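Long-range contacts in insecticidal protein (Brevibacillus laterosporus, PDB 7ML9), which is an insecticidal toxin active against the western corn rootworm and probably kills by forming beta-barrel pores in membranes: residues 90-95 with 218-223; 150-155 with 171-176; 146-151 with 267-272. One frame throughout, in Å; residues are numbered along the deposited sequence. Where two conformers were deposited one is given.

Interaction 1 (90-95 with 218-223); sequences NAWATL and NLYANV
With chi1 at 69°, the indole of Trp92 is set between its own backbone N and carbonyl carbon, which swings it across the neighbouring strand, while Tyr220 CG stands anti to its carbonyl carbon (chi1 -65°) and leads the phenol along the same face of the sheet. The two side chains therefore cross obliquely. Tyr220 CB sits over the centre of the indole six-membered ring, a CH-pi contact of 3.5 Å from CB to the Trp92 ring centroid. Beyond it the phenol runs nearly parallel to the indole, their planes 26° apart, but is slid so far that the rings barely overlap; Trp92 NE1 approaches Tyr220 CD2 at 3.2 Å. Thr94 OG1 comes to the edge of the phenol, near its plane, and a single water is hydrogen-bonded to both Thr94 OG1 and Tyr220 OH.

Beneath these side chains strands 86-115 and 201-229 run antiparallel, part of the long sheet of this aerolysin/ETX-MTX2-type toxin. Trp92 and Tyr220 form a hydrogen-bonded pair, with Trp92 N 3.0 Å from Tyr220 O and Tyr220 N 2.9 Å from Trp92 O. Thr94 and Asn218 are joined in the same way, whereas at the Asn90-Asn222 pair the bond from Asn90 N to Asn222 O is weak and the return bond from Asn222 N to Asn90 O is short, 2.8 Å. The other face carries three alanines and Leu219: Ala91 lies beside Ala221, and Ala93 CB packs 3.7 Å from Leu219 CD2. This apolar side turns to the hairpin of strands 153-160 and 165-172, where Ala93 meets Ala154 and Leu219 meets Tyr171.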
loop_
_atom_site.group_PDB
_atom_site.type_symbol
_atom_site.label_atom_id
_atom_site.label_comp_id
_atom_site.label_asym_id
_atom_site.label_seq_id
_atom_site.Cartn_x
_atom_site.Cartn_y
_atom_site.Cartn_z
ATOM N N ASN A 90 7.404 -16.114 -0.924
ATOM C CA ASN A 90 7.793 -14.730 -0.741
ATOM C C ASN A 90 6.542 -13.868 -0.739
ATOM O O ASN A 90 5.479 -14.255 -1.226
ATOM C CB ASN A 90 8.772 -14.263 -1.821
ATOM C CG ASN A 90 9.506 -12.997 -1.428
ATOM O OD1 ASN A 90 9.676 -12.706 -0.242
ATOM N ND2 ASN A 90 9.931 -12.226 -2.423
ATOM N N ALA A 91 6.677 -12.695 -0.126
ATOM C CA ALA A 91 5.578 -11.742 -0.112
ATOM C C ALA A 91 6.162 -10.338 -0.204
ATOM O O ALA A 91 7.209 -10.061 0.384
ATOM C CB ALA A 91 4.719 -11.892 1.139
ATOM N N TRP A 92 5.498 -9.467 -0.961
ATOM C CA TRP A 92 6.016 -8.125 -1.189
ATOM C C TRP A 92 4.853 -7.196 -1.509
ATOM O O TRP A 92 3.721 -7.632 -1.731
ATOM C CB TRP A 92 7.087 -8.113 -2.294
ATOM C CG TRP A 92 6.616 -8.389 -3.704
ATOM C CD1 TRP A 92 6.378 -7.464 -4.687
ATOM C CD2 TRP A 92 6.379 -9.677 -4.304
ATOM N NE1 TRP A 92 5.992 -8.093 -5.853
ATOM C CE2 TRP A 92 5.986 -9.449 -5.644
ATOM C CE3 TRP A 92 6.456 -10.993 -3.836
ATOM C CZ2 TRP A 92 5.658 -10.492 -6.518
ATOM C CZ3 TRP A 92 6.133 -12.027 -4.704
ATOM C CH2 TRP A 92 5.736 -11.769 -6.026
ATOM N N ALA A 93 5.138 -5.896 -1.517
ATOM C CA ALA A 93 4.111 -4.896 -1.771
ATOM C C ALA A 93 4.734 -3.759 -2.555
ATOM O O ALA A 93 5.871 -3.361 -2.283
ATOM C CB ALA A 93 3.488 -4.385 -0.471
ATOM N N THR A 94 4.018 -3.282 -3.562
ATOM C CA THR A 94 4.544 -2.262 -4.451
ATOM C C THR A 94 3.515 -1.159 -4.618
ATOM O O THR A 94 2.303 -1.381 -4.508
ATOM C CB THR A 94 4.938 -2.828 -5.832
ATOM O OG1 THR A 94 3.763 -3.184 -6.569
ATOM C CG2 THR A 94 5.811 -4.054 -5.671
ATOM N N LEU A 95 4.024 0.039 -4.879
ATOM C CA LEU A 95 3.170 1.184 -5.126
ATOM C C LEU A 95 2.367 0.959 -6.397
ATOM O O LEU A 95 2.893 0.488 -7.409
ATOM C CB LEU A 95 4.019 2.450 -5.245
ATOM C CG LEU A 95 3.232 3.743 -5.398
ATOM C CD1 LEU A 95 2.483 4.043 -4.118
ATOM C CD2 LEU A 95 4.188 4.865 -5.758
ATOM N N ASN A 218 -0.290 -2.648 -4.303
ATOM C CA ASN A 218 -0.500 -4.050 -4.651
ATOM C C ASN A 218 0.224 -4.936 -3.643
ATOM O O ASN A 218 1.396 -4.702 -3.326
ATOM C CB ASN A 218 0.011 -4.353 -6.054
ATOM C CG ASN A 218 -0.747 -3.618 -7.118
ATOM O OD1 ASN A 218 -0.154 -3.125 -8.071
ATOM N ND2 ASN A 218 -2.056 -3.518 -6.958
ATOM N N LEU A 219 -0.474 -5.942 -3.139
ATOM C CA LEU A 219 0.080 -6.939 -2.230
ATOM C C LEU A 219 0.224 -8.250 -2.999
ATOM O O LEU A 219 -0.705 -8.653 -3.708
ATOM C CB LEU A 219 -0.835 -7.127 -1.021
ATOM C CG LEU A 219 -1.304 -5.816 -0.363
ATOM C CD1 LEU A 219 -2.236 -6.122 0.790
ATOM C CD2 LEU A 219 -0.113 -5.020 0.110
ATOM N N TYR A 220 1.393 -8.887 -2.898
ATOM C CA TYR A 220 1.697 -10.075 -3.699
ATOM C C TYR A 220 2.239 -11.167 -2.797
ATOM O O TYR A 220 3.027 -10.902 -1.886
ATOM C CB TYR A 220 2.747 -9.799 -4.798
ATOM C CG TYR A 220 2.322 -8.833 -5.872
ATOM C CD1 TYR A 220 1.405 -9.199 -6.842
ATOM C CD2 TYR A 220 2.846 -7.542 -5.922
ATOM C CE1 TYR A 220 1.021 -8.322 -7.840
ATOM C CE2 TYR A 220 2.464 -6.657 -6.914
ATOM C CZ TYR A 220 1.554 -7.050 -7.871
ATOM O OH TYR A 220 1.163 -6.169 -8.852
ATOM N N ALA A 221 1.836 -12.404 -3.050
ATOM C CA ALA A 221 2.488 -13.533 -2.408
ATOM C C ALA A 221 2.776 -14.577 -3.475
ATOM O O ALA A 221 1.925 -14.842 -4.335
ATOM C CB ALA A 221 1.620 -14.107 -1.281
ATOM N N ASN A 222 3.976 -15.137 -3.441
ATOM C CA ASN A 222 4.360 -16.245 -4.303
ATOM C C ASN A 222 4.194 -17.514 -3.480
ATOM O O ASN A 222 4.821 -17.649 -2.421
ATOM C CB ASN A 222 5.799 -16.071 -4.790
ATOM C CG ASN A 222 6.265 -17.200 -5.702
ATOM O OD1 ASN A 222 6.219 -18.378 -5.344
ATOM N ND2 ASN A 222 6.745 -16.833 -6.881
ATOM N N VAL A 223 3.329 -18.424 -3.940
ATOM C CA VAL A 223 3.019 -19.629 -3.176
ATOM C C VAL A 223 3.254 -20.863 -4.041
ATOM O O VAL A 223 3.056 -20.842 -5.261
ATOM C CB VAL A 223 1.574 -19.624 -2.618
ATOM C CG1 VAL A 223 1.280 -18.324 -1.865
ATOM C CG2 VAL A 223 0.575 -19.799 -3.716
HETATM O O HOH W 1 2.965 -3.983 -9.189
#

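Interaction 2 (150-155 with 171-176); sequences VKTTAT and YNFQNS
This is a backbone-paired contact at the open end of the beta hairpin made by strands 153-160 and 165-172, where the pairing gives way to loops and an aromatic ring closes over the chain. Ala154 and Tyr171 form an antiparallel hydrogen-bonded pair: Tyr171 N lies 2.8 Å from Ala154 O, and Ala154 N donates in return to Tyr171 O. Thr153 faces Asn172 as a non-hydrogen-bonded pair, and beyond the strand ends one more bond, from Phe173 N to Thr152 O (3.0 Å), is nearly straight, with 170° at the hydrogen.

Phe173 covers the apolar side. Thr152 CG2, anti to its backbone N, reaches over one face of that ring, 3.9 Å from the Phe173 ring centroid and offset toward the rim, while Ala154 CB meets Phe173 CE1 at 3.8 Å. Leu146, Leu148, Ala91 and Leu219 also pack against Phe173, so the ring is buried between the hairpin and the large sheet. The threonine hydroxyl goes another way, Thr152 OG1 bonding to Val150 O from above the carbonyl plane.

On the other side Asn172, with CG anti to its backbone N (chi1 -172°), turns its amide back toward the 150-155 chain. Its ND2 lies against the aliphatic part of Lys151, 3.6 Å from Lys151 CE, and its OD1 is gripped twice. A water bound by Thr152 N donates to Asn172 OD1, and Gln174 N reaches the same oxygen at 3.0 Å, in the carbonyl plane. That second bond, from the amide two residues on, defines an Asx turn, which here takes the chain out of an antiparallel beta hairpin.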
loop_
_atom_site.group_PDB
_atom_site.type_symbol
_atom_site.label_atom_id
_atom_site.label_comp_id
_atom_site.label_asym_id
_atom_site.label_seq_id
_atom_site.Cartn_x
_atom_site.Cartn_y
_atom_site.Cartn_z
ATOM N N VAL A 150 -0.703 -18.228 7.419
ATOM C CA VAL A 150 0.409 -17.808 8.258
ATOM C C VAL A 150 0.438 -16.287 8.202
ATOM O O VAL A 150 0.092 -15.681 7.180
ATOM C CB VAL A 150 1.746 -18.437 7.790
ATOM C CG1 VAL A 150 2.012 -18.142 6.312
ATOM C CG2 VAL A 150 2.902 -17.961 8.638
ATOM N N LYS A 151 0.811 -15.664 9.318
ATOM C CA LYS A 151 0.907 -14.210 9.333
ATOM C C LYS A 151 1.915 -13.756 8.287
ATOM O O LYS A 151 3.053 -14.232 8.244
ATOM C CB LYS A 151 1.303 -13.704 10.724
ATOM C CG LYS A 151 1.264 -12.177 10.840
ATOM C CD LYS A 151 2.321 -11.653 11.796
ATOM C CE LYS A 151 2.300 -10.135 11.870
ATOM N NZ LYS A 151 3.545 -9.641 12.541
ATOM N N THR A 152 1.482 -12.847 7.422
ATOM C CA THR A 152 2.271 -12.410 6.283
ATOM C C THR A 152 2.227 -10.890 6.244
ATOM O O THR A 152 1.147 -10.294 6.345
ATOM C CB THR A 152 1.728 -13.013 4.974
ATOM O OG1 THR A 152 1.816 -14.443 5.043
ATOM C CG2 THR A 152 2.509 -12.513 3.763
ATOM N N THR A 153 3.402 -10.277 6.145
ATOM C CA THR A 153 3.552 -8.829 6.132
ATOM C C THR A 153 4.511 -8.454 5.022
ATOM O O THR A 153 5.336 -9.261 4.577
ATOM C CB THR A 153 4.103 -8.261 7.466
ATOM O OG1 THR A 153 5.385 -8.835 7.745
ATOM C CG2 THR A 153 3.165 -8.533 8.618
ATOM N N ALA A 154 4.399 -7.207 4.574
ATOM C CA ALA A 154 5.330 -6.688 3.588
ATOM C C ALA A 154 5.357 -5.173 3.722
ATOM O O ALA A 154 4.324 -4.545 3.977
ATOM C CB ALA A 154 4.954 -7.093 2.153
ATOM N N THR A 155 6.539 -4.606 3.536
ATOM C CA THR A 155 6.745 -3.171 3.645
ATOM C C THR A 155 6.752 -2.553 2.261
ATOM O O THR A 155 7.400 -3.066 1.343
ATOM C CB THR A 155 8.053 -2.871 4.368
ATOM O OG1 THR A 155 7.932 -3.348 5.710
ATOM C CG2 THR A 155 8.331 -1.364 4.369
ATOM N N TYR A 171 2.234 -3.538 5.513
ATOM C CA TYR A 171 0.918 -4.141 5.393
ATOM C C TYR A 171 0.903 -5.493 6.085
ATOM O O TYR A 171 1.852 -6.272 5.961
ATOM C CB TYR A 171 0.536 -4.334 3.922
ATOM C CG TYR A 171 0.123 -3.066 3.244
ATOM C CD1 TYR A 171 -1.185 -2.625 3.301
ATOM C CD2 TYR A 171 1.050 -2.298 2.562
ATOM C CE1 TYR A 171 -1.563 -1.452 2.687
ATOM C CE2 TYR A 171 0.683 -1.128 1.947
ATOM C CZ TYR A 171 -0.618 -0.711 2.015
ATOM O OH TYR A 171 -0.988 0.461 1.397
ATOM N N ASN A 172 -0.169 -5.759 6.815
ATOM C CA ASN A 172 -0.525 -7.116 7.201
ATOM C C ASN A 172 -1.575 -7.612 6.214
ATOM O O ASN A 172 -2.606 -6.959 6.019
ATOM C CB ASN A 172 -1.053 -7.172 8.636
ATOM C CG ASN A 172 -1.249 -8.596 9.127
ATOM O OD1 ASN A 172 -1.880 -9.417 8.457
ATOM N ND2 ASN A 172 -0.691 -8.902 10.297
ATOM N N PHE A 173 -1.314 -8.775 5.608
ATOM C CA PHE A 173 -2.123 -9.236 4.482
ATOM C C PHE A 173 -3.524 -9.674 4.883
ATOM O O PHE A 173 -4.349 -9.910 3.996
ATOM C CB PHE A 173 -1.406 -10.376 3.750
ATOM C CG PHE A 173 -0.299 -9.921 2.819
ATOM C CD1 PHE A 173 0.385 -8.728 3.027
ATOM C CD2 PHE A 173 0.058 -10.698 1.731
ATOM C CE1 PHE A 173 1.406 -8.322 2.165
ATOM C CE2 PHE A 173 1.071 -10.305 0.863
ATOM C CZ PHE A 173 1.749 -9.108 1.077
ATOM N N GLN A 174 -3.841 -9.787 6.170
ATOM C CA GLN A 174 -5.198 -10.179 6.531
ATOM C C GLN A 174 -6.187 -9.077 6.177
ATOM O O GLN A 174 -5.923 -7.888 6.404
ATOM C CB GLN A 174 -5.299 -10.508 8.020
ATOM C CG GLN A 174 -6.724 -10.841 8.479
ATOM C CD GLN A 174 -6.857 -10.972 9.996
ATOM O OE1 GLN A 174 -6.014 -11.584 10.659
ATOM N NE2 GLN A 174 -7.925 -10.400 10.545
ATOM N N ASN A 175 -7.333 -9.478 5.613
ATOM C CA ASN A 175 -8.393 -8.533 5.268
ATOM C C ASN A 175 -8.709 -7.605 6.439
ATOM O O ASN A 175 -8.812 -8.042 7.588
ATOM C CB ASN A 175 -9.660 -9.289 4.863
ATOM C CG ASN A 175 -10.784 -8.365 4.429
ATOM O OD1 ASN A 175 -10.549 -7.249 3.959
ATOM N ND2 ASN A 175 -12.021 -8.833 4.581
ATOM N N SER A 176 -8.856 -6.314 6.129
ATOM C CA SER A 176 -9.270 -5.259 7.053
ATOM C C SER A 176 -8.212 -4.903 8.082
ATOM O O SER A 176 -8.512 -4.165 9.032
ATOM C CB SER A 176 -10.574 -5.616 7.777
ATOM O OG SER A 176 -11.636 -5.700 6.847
HETATM O O HOH W 2 -1.477 -12.016 7.730
#

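Interaction 3 (146-151 with 267-272); sequences LKLGVK and VIVKGQ
Where two strands of the curled sheet part, the end of strand 130-147, with the turn that follows it, packs through apolar side chains against strand 266-289. Although these strands pair along other parts of their length, at residues 146-151 and 267-272 they have separated, and the nearest CA atoms, those of Leu146 and Gly271, are 6.1 Å apart.

Leu146 carries most of the contact. Its side chain and that of Val269 reach toward each other tip to tip, with Leu146 CD2 3.6 Å from Val269 CG2. The other methyl branch, Leu146 CD1, touches Val269 CG1 and rests on the strand backbone at Gly271 N and at Val269 O, the latter 3.7 Å from CD1. Leu146 CD2 likewise comes to 3.7 Å from Lys270 O. Val269 receives the leucine with both of its methyls; CG2 is anti to the backbone N and CG1 stands between N and the carbonyl carbon (chi1 63°). Gly271, having no side chain, lets the isobutyl group settle directly on the main chain. Leu148 adds a looser touch, its CD2 4.4 Å from Val269 CG1.

The backbone on both sides is bonded to other parts of the chain: Leu146 is backbone hydrogen-bonded to Phe173 of the loop after strand 165-172, and Lys270 O accepts from Asn259 ND2. The Lys270 side chain leaves on the other side of the strand and touches Asn218 and Tyr220.

Between these two segments the contact thus depends on methyl groups lying against methyls and backbone, which implies cohesion from the burial of apolar surface and from close fit, without the directional bonds of a strand pair.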
loop_
_atom_site.group_PDB
_atom_site.type_symbol
_atom_site.label_atom_id
_atom_site.label_comp_id
_atom_site.label_asym_id
_atom_site.label_seq_id
_atom_site.Cartn_x
_atom_site.Cartn_y
_atom_site.Cartn_z
ATOM N N LEU A 146 -5.236 -11.278 1.740
ATOM C CA LEU A 146 -4.852 -12.628 1.339
ATOM C C LEU A 146 -4.740 -13.470 2.603
ATOM O O LEU A 146 -3.894 -13.199 3.467
ATOM C CB LEU A 146 -3.541 -12.624 0.545
ATOM C CG LEU A 146 -3.494 -11.843 -0.778
ATOM C CD1 LEU A 146 -2.070 -11.756 -1.335
ATOM C CD2 LEU A 146 -4.413 -12.441 -1.814
ATOM N N LYS A 147 -5.614 -14.467 2.730
ATOM C CA LYS A 147 -5.551 -15.427 3.834
ATOM C C LYS A 147 -4.624 -16.557 3.406
ATOM O O LYS A 147 -4.991 -17.396 2.580
ATOM C CB LYS A 147 -6.939 -15.947 4.184
ATOM C CG LYS A 147 -6.925 -16.902 5.369
ATOM C CD LYS A 147 -8.322 -17.160 5.905
ATOM C CE LYS A 147 -8.377 -18.493 6.636
ATOM N NZ LYS A 147 -9.540 -18.564 7.571
ATOM N N LEU A 148 -3.409 -16.567 3.948
ATOM C CA LEU A 148 -2.361 -17.461 3.493
ATOM C C LEU A 148 -2.073 -18.599 4.458
ATOM O O LEU A 148 -1.257 -19.464 4.128
ATOM C CB LEU A 148 -1.080 -16.666 3.229
ATOM C CG LEU A 148 -1.190 -15.720 2.029
ATOM C CD1 LEU A 148 -0.149 -14.603 2.129
ATOM C CD2 LEU A 148 -1.004 -16.519 0.723
ATOM N N GLY A 149 -2.721 -18.634 5.622
ATOM C CA GLY A 149 -2.480 -19.674 6.602
ATOM C C GLY A 149 -1.333 -19.393 7.545
ATOM O O GLY A 149 -1.014 -20.242 8.389
ATOM N N VAL A 150 -0.703 -18.228 7.419
ATOM C CA VAL A 150 0.409 -17.808 8.258
ATOM C C VAL A 150 0.438 -16.287 8.202
ATOM O O VAL A 150 0.092 -15.681 7.180
ATOM C CB VAL A 150 1.746 -18.437 7.790
ATOM C CG1 VAL A 150 2.012 -18.142 6.312
ATOM C CG2 VAL A 150 2.902 -17.961 8.638
ATOM N N LYS A 151 0.811 -15.664 9.318
ATOM C CA LYS A 151 0.907 -14.210 9.333
ATOM C C LYS A 151 1.915 -13.756 8.287
ATOM O O LYS A 151 3.053 -14.232 8.244
ATOM C CB LYS A 151 1.303 -13.704 10.724
ATOM C CG LYS A 151 1.264 -12.177 10.840
ATOM C CD LYS A 151 2.321 -11.653 11.796
ATOM C CE LYS A 151 2.300 -10.135 11.870
ATOM N NZ LYS A 151 3.545 -9.641 12.541
ATOM N N VAL A 267 2.534 -20.013 -8.094
ATOM C CA VAL A 267 1.580 -19.004 -8.529
ATOM C C VAL A 267 1.798 -17.756 -7.678
ATOM O O VAL A 267 2.227 -17.826 -6.519
ATOM C CB VAL A 267 0.102 -19.465 -8.438
ATOM C CG1 VAL A 267 -0.131 -20.855 -9.133
ATOM C CG2 VAL A 267 -0.328 -19.517 -7.027
ATOM N N ILE A 268 1.508 -16.606 -8.268
ATOM C CA ILE A 268 1.523 -15.328 -7.553
ATOM C C ILE A 268 0.080 -14.894 -7.361
ATOM O O ILE A 268 -0.695 -14.856 -8.324
ATOM C CB ILE A 268 2.327 -14.265 -8.322
ATOM C CG1 ILE A 268 3.783 -14.689 -8.444
ATOM C CG2 ILE A 268 2.203 -12.895 -7.642
ATOM C CD1 ILE A 268 4.562 -13.869 -9.455
ATOM N N VAL A 269 -0.289 -14.580 -6.123
ATOM C CA VAL A 269 -1.637 -14.129 -5.811
ATOM C C VAL A 269 -1.566 -12.663 -5.393
ATOM O O VAL A 269 -0.616 -12.250 -4.726
ATOM C CB VAL A 269 -2.295 -15.013 -4.731
ATOM C CG1 VAL A 269 -1.554 -14.955 -3.405
ATOM C CG2 VAL A 269 -3.755 -14.642 -4.563
ATOM N N LYS A 270 -2.558 -11.877 -5.802
ATOM C CA LYS A 270 -2.521 -10.425 -5.645
ATOM C C LYS A 270 -3.656 -9.966 -4.748
ATOM O O LYS A 270 -4.801 -10.392 -4.928
ATOM C CB LYS A 270 -2.620 -9.719 -6.996
ATOM C CG LYS A 270 -2.438 -8.201 -6.911
ATOM C CD LYS A 270 -2.817 -7.513 -8.215
ATOM C CE LYS A 270 -4.196 -6.876 -8.101
ATOM N NZ LYS A 270 -4.182 -5.659 -7.236
ATOM N N GLY A 271 -3.329 -9.103 -3.776
ATOM C CA GLY A 271 -4.313 -8.368 -3.004
ATOM C C GLY A 271 -4.061 -6.870 -3.125
ATOM O O GLY A 271 -3.291 -6.441 -3.998
ATOM N N GLN A 272 -4.680 -6.070 -2.261
ATOM C CA GLN A 272 -4.646 -4.618 -2.406
ATOM C C GLN A 272 -4.702 -3.942 -1.044
ATOM O O GLN A 272 -5.343 -4.434 -0.112
ATOM C CB GLN A 272 -5.822 -4.096 -3.237
ATOM C CG GLN A 272 -5.500 -3.794 -4.678
ATOM C CD GLN A 272 -6.747 -3.462 -5.478
ATOM O OE1 GLN A 272 -6.984 -4.026 -6.555
ATOM N NE2 GLN A 272 -7.555 -2.535 -4.954
#

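How the interactions relate
From the N terminus, strand 86-115 is the first to take part in these contacts, and interaction 1 closes a long loop when residues 218-223 return beside 90-95. Within that loop, interaction 2 closes the much shorter 150-155 to 171-176 hairpin. Interaction 3 starts from the same turn, sharing Val150 and Lys151, and runs on past the hairpin to 267-272, so that it crosses interaction 1. Strand 201-229 lies between strands 86-115 and 266-289, with probable backbone bonds linking Leu219 to Gly271 and Ala221 to Val269. The Phe173 ring lies against the backbone oxygen of Tyr220 and Thr152 against Ala91, tying hairpin, turn and sheet together.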